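Ribokinase, putative (Burkholderia thailandensis, PDB 3B1N) is a nucleoside kinase of the ribokinase (pfkB) family that probably transfers a phosphate from ATP to nucleosides such as inosine and mizoribine. Local coordinates at residues Y91-M104 with T115-N128. Numbering follows the deposited sequence. Where two conformers were deposited one is given.
Sequences YVRVLPDTYSAQAM and TAFHPGAMMQSHVN. With MZR (5-hydroxy-1-(beta-D-ribofuranosyl)-1H-imidazole-4-carboxamide), chain F.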
ATOM      1  N   TYR B  91      23.324  -9.661  18.864  1.00 16.05           N
ATOM      2  CA  TYR B  91      23.594  -9.585  17.401  1.00 14.25           C
ATOM      3  C   TYR B  91      22.765  -8.504  16.704  1.00 13.24           C
ATOM      4  O   TYR B  91      22.622  -8.542  15.474  1.00 14.54           O
ATOM      5  CB  TYR B  91      23.351 -10.949  16.739  1.00 13.70           C
ATOM      6  CG  TYR B  91      24.163 -12.069  17.357  1.00 15.97           C
ATOM      7  CD1 TYR B  91      25.546 -12.056  17.243  1.00 18.10           C
ATOM      8  CD2 TYR B  91      23.544 -13.111  18.045  1.00 20.68           C
ATOM      9  CE1 TYR B  91      26.328 -13.066  17.826  1.00 19.22           C
ATOM     10  CE2 TYR B  91      24.311 -14.151  18.624  1.00 21.20           C
ATOM     11  CZ  TYR B  91      25.700 -14.099  18.511  1.00 21.57           C
ATOM     12  OH  TYR B  91      26.458 -15.128  19.058  1.00 26.30           O
ATOM     13  N   VAL B  92      22.221  -7.573  17.501  1.00 13.47           N
ATOM     14  CA  VAL B  92      21.478  -6.402  16.961  1.00 14.30           C
ATOM     15  C   VAL B  92      22.495  -5.244  16.867  1.00 15.85           C
ATOM     16  O   VAL B  92      22.919  -4.688  17.901  1.00 17.75           O
ATOM     17  CB  VAL B  92      20.259  -6.033  17.834  1.00 14.81           C
ATOM     18  CG1 VAL B  92      19.558  -4.766  17.290  1.00 16.28           C
ATOM     19  CG2 VAL B  92      19.286  -7.190  17.849  1.00 15.18           C
ATOM     20  N   ARG B  93      22.878  -4.858  15.652  1.00 14.85           N
ATOM     21  CA  ARG B  93      23.874  -3.796  15.469  1.00 14.84           C
ATOM     22  C   ARG B  93      23.157  -2.493  15.152  1.00 13.52           C
ATOM     23  O   ARG B  93      22.260  -2.481  14.315  1.00 12.53           O
ATOM     24  CB  ARG B  93      24.892  -4.160  14.385  1.00 17.16           C
ATOM     25  CG  ARG B  93      25.832  -3.008  14.073  1.00 19.96           C
ATOM     26  CD  ARG B  93      27.280  -3.382  13.967  1.00 26.08           C
ATOM     27  NE  ARG B  93      28.045  -2.318  13.314  1.00 28.90           N
ATOM     28  CZ  ARG B  93      29.112  -2.564  12.558  1.00 28.49           C
ATOM     29  NH1 ARG B  93      29.783  -1.564  11.968  1.00 24.09           N
ATOM     30  NH2 ARG B  93      29.489  -3.832  12.414  1.00 27.60           N
ATOM     31  N   VAL B  94      23.532  -1.442  15.837  1.00 13.21           N
ATOM     32  CA  VAL B  94      22.924  -0.126  15.648  1.00 13.65           C
ATOM     33  C   VAL B  94      23.856   0.795  14.852  1.00 13.94           C
ATOM     34  O   VAL B  94      24.984   1.058  15.289  1.00 14.47           O
ATOM     35  CB  VAL B  94      22.602   0.506  16.993  1.00 12.82           C
ATOM     36  CG1 VAL B  94      21.997   1.902  16.790  1.00 15.74           C
ATOM     37  CG2 VAL B  94      21.599  -0.382  17.744  1.00 16.32           C
ATOM     38  N   LEU B  95      23.391   1.309  13.716  1.00 13.23           N
ATOM     39  CA  LEU B  95      24.261   2.165  12.871  1.00 14.09           C
ATOM     40  C   LEU B  95      24.062   3.631  13.154  1.00 13.47           C
ATOM     41  O   LEU B  95      22.940   4.144  13.185  1.00 15.62           O
ATOM     42  CB  LEU B  95      23.962   1.929  11.398  1.00 13.65           C
ATOM     43  CG  LEU B  95      23.868   0.488  10.936  1.00 14.55           C
ATOM     44  CD1 LEU B  95      23.505   0.447   9.427  1.00 18.55           C
ATOM     45  CD2 LEU B  95      25.164  -0.243  11.237  1.00 16.62           C
ATOM     46  N   PRO B  96      25.165   4.379  13.353  1.00 14.58           N
ATOM     47  CA  PRO B  96      25.023   5.788  13.727  1.00 14.88           C
ATOM     48  C   PRO B  96      24.418   6.625  12.639  1.00 15.29           C
ATOM     49  O   PRO B  96      24.567   6.316  11.456  1.00 15.38           O
ATOM     50  CB  PRO B  96      26.489   6.258  13.975  1.00 16.38           C
ATOM     51  CG  PRO B  96      27.208   5.047  14.215  1.00 18.58           C
ATOM     52  CD  PRO B  96      26.537   3.886  13.519  1.00 15.23           C
ATOM     53  N   ASP B  97      23.662   7.645  13.064  1.00 16.23           N
ATOM     54  CA  ASP B  97      23.140   8.664  12.132  1.00 17.36           C
ATOM     55  C   ASP B  97      22.331   8.075  10.974  1.00 16.51           C
ATOM     56  O   ASP B  97      22.326   8.587   9.826  1.00 17.99           O
ATOM     57  CB  ASP B  97      24.300   9.558  11.604  1.00 19.14           C
ATOM     58  CG  ASP B  97      23.797  10.794  10.894  1.00 24.13           C
ATOM     59  OD1 ASP B  97      24.309  11.116   9.782  1.00 29.08           O
ATOM     60  OD2 ASP B  97      22.865  11.426  11.434  1.00 29.17           O
ATOM     61  N   THR B  98      21.609   6.999  11.282  1.00 14.44           N
ATOM     62  CA  THR B  98      20.847   6.246  10.263  1.00 12.95           C
ATOM     63  C   THR B  98      19.445   5.980  10.817  1.00 13.18           C
ATOM     64  O   THR B  98      19.296   5.823  12.044  1.00 12.42           O
ATOM     65  CB  THR B  98      21.568   4.889   9.958  1.00 14.61           C
ATOM     66  OG1 THR B  98      22.865   5.166   9.447  1.00 17.16           O
ATOM     67  CG2 THR B  98      20.859   4.052   8.919  1.00 15.83           C
ATOM     68  N   TYR B  99      18.459   5.909   9.926  1.00 13.79           N
ATOM     69  CA  TYR B  99      17.101   5.529  10.341  1.00 13.05           C
ATOM     70  C   TYR B  99      16.952   4.016  10.253  1.00 12.59           C
ATOM     71  O   TYR B  99      17.530   3.389   9.366  1.00 11.43           O
ATOM     72  CB  TYR B  99      16.024   6.212   9.490  1.00 14.76           C
ATOM     73  CG  TYR B  99      15.874   7.694   9.812  1.00 17.34           C
ATOM     74  CD1 TYR B  99      14.857   8.128  10.664  1.00 20.56           C
ATOM     75  CD2 TYR B  99      16.738   8.639   9.250  1.00 22.74           C
ATOM     76  CE1 TYR B  99      14.696   9.511  10.935  1.00 23.35           C
ATOM     77  CE2 TYR B  99      16.593   9.996   9.547  1.00 24.75           C
ATOM     78  CZ  TYR B  99      15.582  10.394  10.384  1.00 23.09           C
ATOM     79  OH  TYR B  99      15.428  11.721  10.667  1.00 28.87           O
ATOM     80  N   SER B 100      16.137   3.440  11.154  1.00 10.51           N
ATOM     81  CA  SER B 100      15.772   2.044  11.009  1.00 10.18           C
ATOM     82  C   SER B 100      14.855   1.829   9.817  1.00  9.28           C
ATOM     83  O   SER B 100      14.158   2.758   9.371  1.00 11.34           O
ATOM     84  CB  SER B 100      15.078   1.556  12.292  1.00  9.60           C
ATOM     85  OG  SER B 100      15.874   1.871  13.418  1.00 10.69           O
ATOM     86  N   ALA B 101      14.813   0.576   9.358  1.00  9.12           N
ATOM     87  CA  ALA B 101      13.849   0.151   8.321  1.00  9.57           C
ATOM     88  C   ALA B 101      12.424   0.520   8.685  1.00 10.60           C
ATOM     89  O   ALA B 101      12.020   0.444   9.833  1.00 10.96           O
ATOM     90  CB  ALA B 101      13.944  -1.364   8.081  1.00  9.13           C
ATOM     91  N   GLN B 102      11.643   0.895   7.666  1.00 11.52           N
ATOM     92  CA  GLN B 102      10.245   1.271   7.848  1.00 12.90           C
ATOM     93  C   GLN B 102       9.426   0.628   6.739  1.00 12.86           C
ATOM     94  O   GLN B 102       9.753   0.741   5.567  1.00 12.47           O
ATOM     95  CB  GLN B 102      10.104   2.817   7.837  1.00 15.48           C
ATOM     96  CG  GLN B 102       8.684   3.270   7.688  1.00 24.60           C
ATOM     97  CD  GLN B 102       7.924   3.241   8.985  1.00 33.53           C
ATOM     98  OE1 GLN B 102       8.301   3.923   9.956  1.00 36.33           O
ATOM     99  NE2 GLN B 102       6.805   2.492   9.005  1.00 35.05           N
ATOM    100  N   ALA B 103       8.387  -0.095   7.130  1.00 11.23           N
ATOM    101  CA  ALA B 103       7.503  -0.733   6.137  1.00 11.18           C
ATOM    102  C   ALA B 103       6.164  -0.058   6.173  1.00 12.22           C
ATOM    103  O   ALA B 103       5.596   0.163   7.236  1.00 13.58           O
ATOM    104  CB  ALA B 103       7.320  -2.234   6.493  1.00 12.25           C
ATOM    105  N   MET B 104       5.670   0.314   4.991  1.00 11.62           N
ATOM    106  CA  MET B 104       4.316   0.843   4.876  0.50 12.47           C
ATOM    107  C   MET B 104       3.519  -0.275   4.213  1.00 11.76           C
ATOM    108  O   MET B 104       3.748  -0.604   3.063  1.00 12.13           O
ATOM    109  CB  MET B 104       4.321   2.138   4.024  0.50 12.67           C
ATOM    110  CG  MET B 104       5.245   3.245   4.529  0.50 15.54           C
ATOM    111  SD  MET B 104       4.496   4.113   5.929  0.50 21.62           S
ATOM    112  CE  MET B 104       2.989   4.759   5.223  0.50 21.63           C
ATOM    113  N   THR B 115       3.492  -3.861   0.133  1.00 12.65           N
ATOM    114  CA  THR B 115       4.340  -3.140   1.097  1.00 12.51           C
ATOM    115  C   THR B 115       5.362  -2.271   0.362  1.00 11.67           C
ATOM    116  O   THR B 115       6.063  -2.754  -0.527  1.00 13.02           O
ATOM    117  CB  THR B 115       5.071  -4.152   1.975  1.00 14.51           C
ATOM    118  OG1 THR B 115       4.099  -4.849   2.765  1.00 14.80           O
ATOM    119  CG2 THR B 115       6.114  -3.471   2.890  1.00 12.48           C
ATOM    120  N   ALA B 116       5.425  -0.986   0.714  1.00 12.12           N
ATOM    121  CA  ALA B 116       6.546  -0.152   0.319  1.00 11.81           C
ATOM    122  C   ALA B 116       7.527  -0.162   1.473  1.00 12.14           C
ATOM    123  O   ALA B 116       7.158   0.210   2.607  1.00 14.09           O
ATOM    124  CB  ALA B 116       6.050   1.274   0.112  1.00 11.60           C
ATOM    125  N   PHE B 117       8.755  -0.538   1.164  1.00 12.21           N
ATOM    126  CA  PHE B 117       9.733  -0.782   2.232  1.00 12.03           C
ATOM    127  C   PHE B 117      10.891   0.183   2.074  1.00 13.11           C
ATOM    128  O   PHE B 117      11.520   0.207   1.014  1.00 13.62           O
ATOM    129  CB  PHE B 117      10.177  -2.261   2.180  1.00 12.23           C
ATOM    130  CG  PHE B 117      10.840  -2.727   3.432  1.00  8.91           C
ATOM    131  CD1 PHE B 117      10.072  -3.212   4.504  1.00 11.95           C
ATOM    132  CD2 PHE B 117      12.233  -2.670   3.533  1.00 11.64           C
ATOM    133  CE1 PHE B 117      10.719  -3.637   5.659  1.00 12.07           C
ATOM    134  CE2 PHE B 117      12.872  -3.065   4.710  1.00 13.73           C
ATOM    135  CZ  PHE B 117      12.098  -3.568   5.753  1.00  8.87           C
ATOM    136  N   HIS B 118      11.148   0.980   3.118  1.00 12.15           N
ATOM    137  CA  HIS B 118      12.324   1.853   3.113  1.00 15.55           C
ATOM    138  C   HIS B 118      13.411   1.200   3.970  1.00 14.62           C
ATOM    139  O   HIS B 118      13.268   1.148   5.178  1.00 14.67           O
ATOM    140  CB  HIS B 118      12.057   3.258   3.627  1.00 17.87           C
ATOM    141  CG  HIS B 118      13.227   4.172   3.360  1.00 22.54           C
ATOM    142  ND1 HIS B 118      14.100   4.572   4.353  1.00 28.50           N
ATOM    143  CD2 HIS B 118      13.740   4.646   2.192  1.00 22.48           C
ATOM    144  CE1 HIS B 118      15.068   5.296   3.814  1.00 30.14           C
ATOM    145  NE2 HIS B 118      14.867   5.369   2.510  1.00 29.42           N
ATOM    146  N   PRO B 119      14.450   0.672   3.333  1.00 14.09           N
ATOM    147  CA  PRO B 119      15.385  -0.192   4.038  1.00 13.50           C
ATOM    148  C   PRO B 119      16.129   0.486   5.152  1.00 13.37           C
ATOM    149  O   PRO B 119      16.333  -0.161   6.178  1.00 10.92           O
ATOM    150  CB  PRO B 119      16.331  -0.725   2.954  1.00 16.10           C
ATOM    151  CG  PRO B 119      16.099   0.182   1.794  1.00 17.08           C
ATOM    152  CD  PRO B 119      14.741   0.735   1.888  1.00 15.76           C
ATOM    153  N   GLY B 120      16.568   1.738   4.989  1.00 11.96           N
ATOM    154  CA  GLY B 120      17.368   2.348   6.036  1.00 11.19           C
ATOM    155  C   GLY B 120      18.530   1.431   6.418  1.00 10.81           C
ATOM    156  O   GLY B 120      19.247   0.871   5.565  1.00 11.51           O
ATOM    157  N   ALA B 121      18.686   1.247   7.718  1.00 11.54           N
ATOM    158  CA  ALA B 121      19.788   0.461   8.275  1.00 10.83           C
ATOM    159  C   ALA B 121      19.814  -0.983   7.778  1.00 11.75           C
ATOM    160  O   ALA B 121      20.871  -1.615   7.765  1.00 11.94           O
ATOM    161  CB  ALA B 121      19.724   0.495   9.783  1.00 11.90           C
ATOM    162  N   MET B 122      18.680  -1.520   7.340  1.00 11.32           N
ATOM    163  CA  MET B 122      18.681  -2.840   6.780  1.00 11.01           C
ATOM    164  C   MET B 122      19.602  -3.034   5.575  1.00 12.66           C
ATOM    165  O   MET B 122      20.088  -4.145   5.326  1.00 12.84           O
ATOM    166  CB  MET B 122      17.229  -3.273   6.460  1.00 10.62           C
ATOM    167  CG  MET B 122      17.132  -4.767   6.030  1.00 11.81           C
ATOM    168  SD  MET B 122      15.511  -5.229   5.360  1.00 12.70           S
ATOM    169  CE  MET B 122      15.652  -4.720   3.649  1.00 15.09           C
ATOM    170  N   MET B 123      19.886  -1.934   4.864  1.00 12.23           N
ATOM    171  CA  MET B 123      20.770  -2.002   3.682  1.00 15.30           C
ATOM    172  C   MET B 123      22.152  -2.520   4.058  1.00 14.10           C
ATOM    173  O   MET B 123      22.866  -3.060   3.201  1.00 15.86           O
ATOM    174  CB  MET B 123      20.924  -0.638   3.018  1.00 17.15           C
ATOM    175  CG  MET B 123      19.700  -0.096   2.451  1.00 22.61           C
ATOM    176  SD  MET B 123      20.083   1.260   1.281  1.00 35.38           S
ATOM    177  CE  MET B 123      21.880   1.421   1.430  1.00 24.98           C
ATOM    178  N   GLN B 124      22.529  -2.360   5.333  1.00 12.98           N
ATOM    179  CA  GLN B 124      23.879  -2.777   5.809  1.00 13.01           C
ATOM    180  C   GLN B 124      23.833  -4.075   6.613  1.00 13.46           C
ATOM    181  O   GLN B 124      24.771  -4.351   7.354  1.00 14.50           O
ATOM    182  CB  GLN B 124      24.546  -1.696   6.685  1.00 13.76           C
ATOM    183  CG  GLN B 124      24.405  -0.259   6.151  1.00 16.02           C
ATOM    184  CD  GLN B 124      24.901  -0.115   4.748  1.00 17.26           C
ATOM    185  OE1 GLN B 124      25.812  -0.811   4.325  1.00 18.89           O
ATOM    186  NE2 GLN B 124      24.281   0.807   3.986  1.00 19.34           N
ATOM    187  N   SER B 125      22.748  -4.858   6.480  1.00 12.83           N
ATOM    188  CA  SER B 125      22.615  -6.080   7.321  1.00 13.00           C
ATOM    189  C   SER B 125      23.751  -7.089   7.195  1.00 13.57           C
ATOM    190  O   SER B 125      24.009  -7.824   8.134  1.00 13.67           O
ATOM    191  CB  SER B 125      21.259  -6.755   7.061  1.00 12.34           C
ATOM    192  OG  SER B 125      21.193  -7.374   5.777  1.00 14.33           O
ATOM    193  N   HIS B 126      24.473  -7.063   6.064  1.00 13.85           N
ATOM    194  CA  HIS B 126      25.590  -7.961   5.884  1.00 13.97           C
ATOM    195  C   HIS B 126      26.800  -7.627   6.756  1.00 12.15           C
ATOM    196  O   HIS B 126      27.744  -8.442   6.796  1.00 14.94           O
ATOM    197  CB  HIS B 126      26.010  -7.919   4.411  1.00 14.81           C
ATOM    198  CG  HIS B 126      26.254  -6.529   3.917  1.00 15.01           C
ATOM    199  ND1 HIS B 126      25.246  -5.696   3.472  1.00 19.34           N
ATOM    200  CD2 HIS B 126      27.400  -5.813   3.838  1.00 18.51           C
ATOM    201  CE1 HIS B 126      25.762  -4.529   3.138  1.00 19.54           C
ATOM    202  NE2 HIS B 126      27.061  -4.567   3.355  1.00 17.67           N
ATOM    203  N   VAL B 127      26.775  -6.544   7.537  1.00 12.80           N
ATOM    204  CA  VAL B 127      27.858  -6.288   8.512  1.00 13.28           C
ATOM    205  C   VAL B 127      27.873  -7.312   9.648  1.00 14.66           C
ATOM    206  O   VAL B 127      28.923  -7.541  10.273  1.00 15.51           O
ATOM    207  CB  VAL B 127      27.913  -4.860   9.110  1.00 13.74           C
ATOM    208  CG1 VAL B 127      28.101  -3.845   7.930  1.00 15.13           C
ATOM    209  CG2 VAL B 127      26.699  -4.548   9.919  1.00 16.23           C
ATOM    210  N   ASN B 128      26.721  -7.962   9.889  1.00 14.12           N
ATOM    211  CA  ASN B 128      26.695  -9.087  10.854  1.00 14.69           C
ATOM    212  C   ASN B 128      26.941 -10.390  10.110  1.00 13.92           C
ATOM    213  O   ASN B 128      26.382 -10.655   9.034  1.00 13.20           O
ATOM    214  CB  ASN B 128      25.306  -9.216  11.510  1.00 14.79           C
ATOM    215  CG  ASN B 128      24.998  -8.145  12.563  1.00 19.77           C
ATOM    216  OD1 ASN B 128      23.840  -7.651  12.640  1.00 19.48           O
ATOM    217  ND2 ASN B 128      25.960  -7.827  13.423  1.00 19.22           N
TER
HETATM  218  N1  MZR F 401      12.492  -7.105   3.387  1.00 14.83           N
HETATM  219  O3  MZR F 401      11.298  -7.430   5.888  1.00 13.76           O
HETATM  220  C4  MZR F 401      10.189  -6.980   5.140  1.00 13.32           C
HETATM  221  C5  MZR F 401      10.197  -6.645   3.734  1.00 13.51           C
HETATM  222  C6  MZR F 401      11.361  -6.687   2.846  1.00 15.14           C
HETATM  223  O6  MZR F 401      11.162  -6.313   1.670  1.00 16.75           O
HETATM  224  N7  MZR F 401       8.908  -6.277   3.496  1.00 12.63           N
HETATM  225  C8  MZR F 401       8.206  -6.393   4.647  1.00 13.29           C
HETATM  226  N9  MZR F 401       8.987  -6.826   5.678  1.00 10.91           N
HETATM  227  C1' MZR F 401       8.558  -7.116   7.056  1.00 10.10           C
HETATM  228  C2' MZR F 401       7.698  -6.079   7.756  1.00 10.72           C
HETATM  229  O2' MZR F 401       8.591  -5.246   8.488  1.00  9.82           O
HETATM  230  C3' MZR F 401       6.734  -6.958   8.592  1.00 10.89           C
HETATM  231  O3' MZR F 401       6.795  -6.800  10.012  1.00  8.82           O
HETATM  232  C4' MZR F 401       7.068  -8.373   8.200  1.00 11.70           C
HETATM  233  O4' MZR F 401       7.682  -8.232   6.932  1.00 12.58           O
HETATM  234  C5' MZR F 401       5.824  -9.224   8.095  1.00 14.07           C
HETATM  235  O5' MZR F 401       6.273 -10.561   7.747  1.00 17.97           O
HETATM  236  O   HOH W   1      28.640  -6.308  13.455  1.00 28.63           O
HETATM  237  O   HOH W   2      13.950   3.871   6.903  1.00 22.02           O
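Gln102 and His118 face each other as a hydrogen-bonded antiparallel pair: His118 N donates to Gln102 O at 2.8 Å, and Gln102 N returns the bond to His118 O. Met104 and Ala116 repeat the exchange, with Ala103 and Phe117 between them as a non-hydrogen-bonded pair. Past the ladder Ala121 N still reaches Tyr99 O (2.9 Å), which ties the start of the 3-10 segment 121-127 to loop 96-100. One water bridges Ser100 O, His118 O and the ring edge at His118 ND1, 2.6 Å from the water oxygen.

Apolar packing centres on the Phe117 ring. With CG anti to the backbone N (chi1 -163°), the ring lies alongside the neighbouring strand, Ala103 CB 3.5 Å from its CD1 and Ala101 CB 3.7 Å from its CZ. Mizoribine lies against one face, its C4 3.4 Å from Phe117 CE1, while Gln102 O sits over the opposite face toward the rim. Met122 passes its CB by Ala101 and brings its sulfur and methyl to van der Waals range of the ligand's carboxamide nitrogen N1 (CE 4.0 Å away).

Farther out, Leu95 CD1 presses on Gln124 CG (3.5 Å) and Ala121 CB, and Thr98 CG2 also meets Ala121. The Arg93 guanidinium lies with one face over the Val127 side chain; a water at its edge accepts from NH2.

Strand 88-95 is an edge strand of the large sheet, whereas hairpin 101-107/113-118 belongs to the small lid sheet, which continues through residues 115-117 into the second subunit. The contact thus joins the lid of a ribokinase-family kinase to its main domain, and Ala103, Thr115 and Phe117 on the lid line the nucleoside pocket.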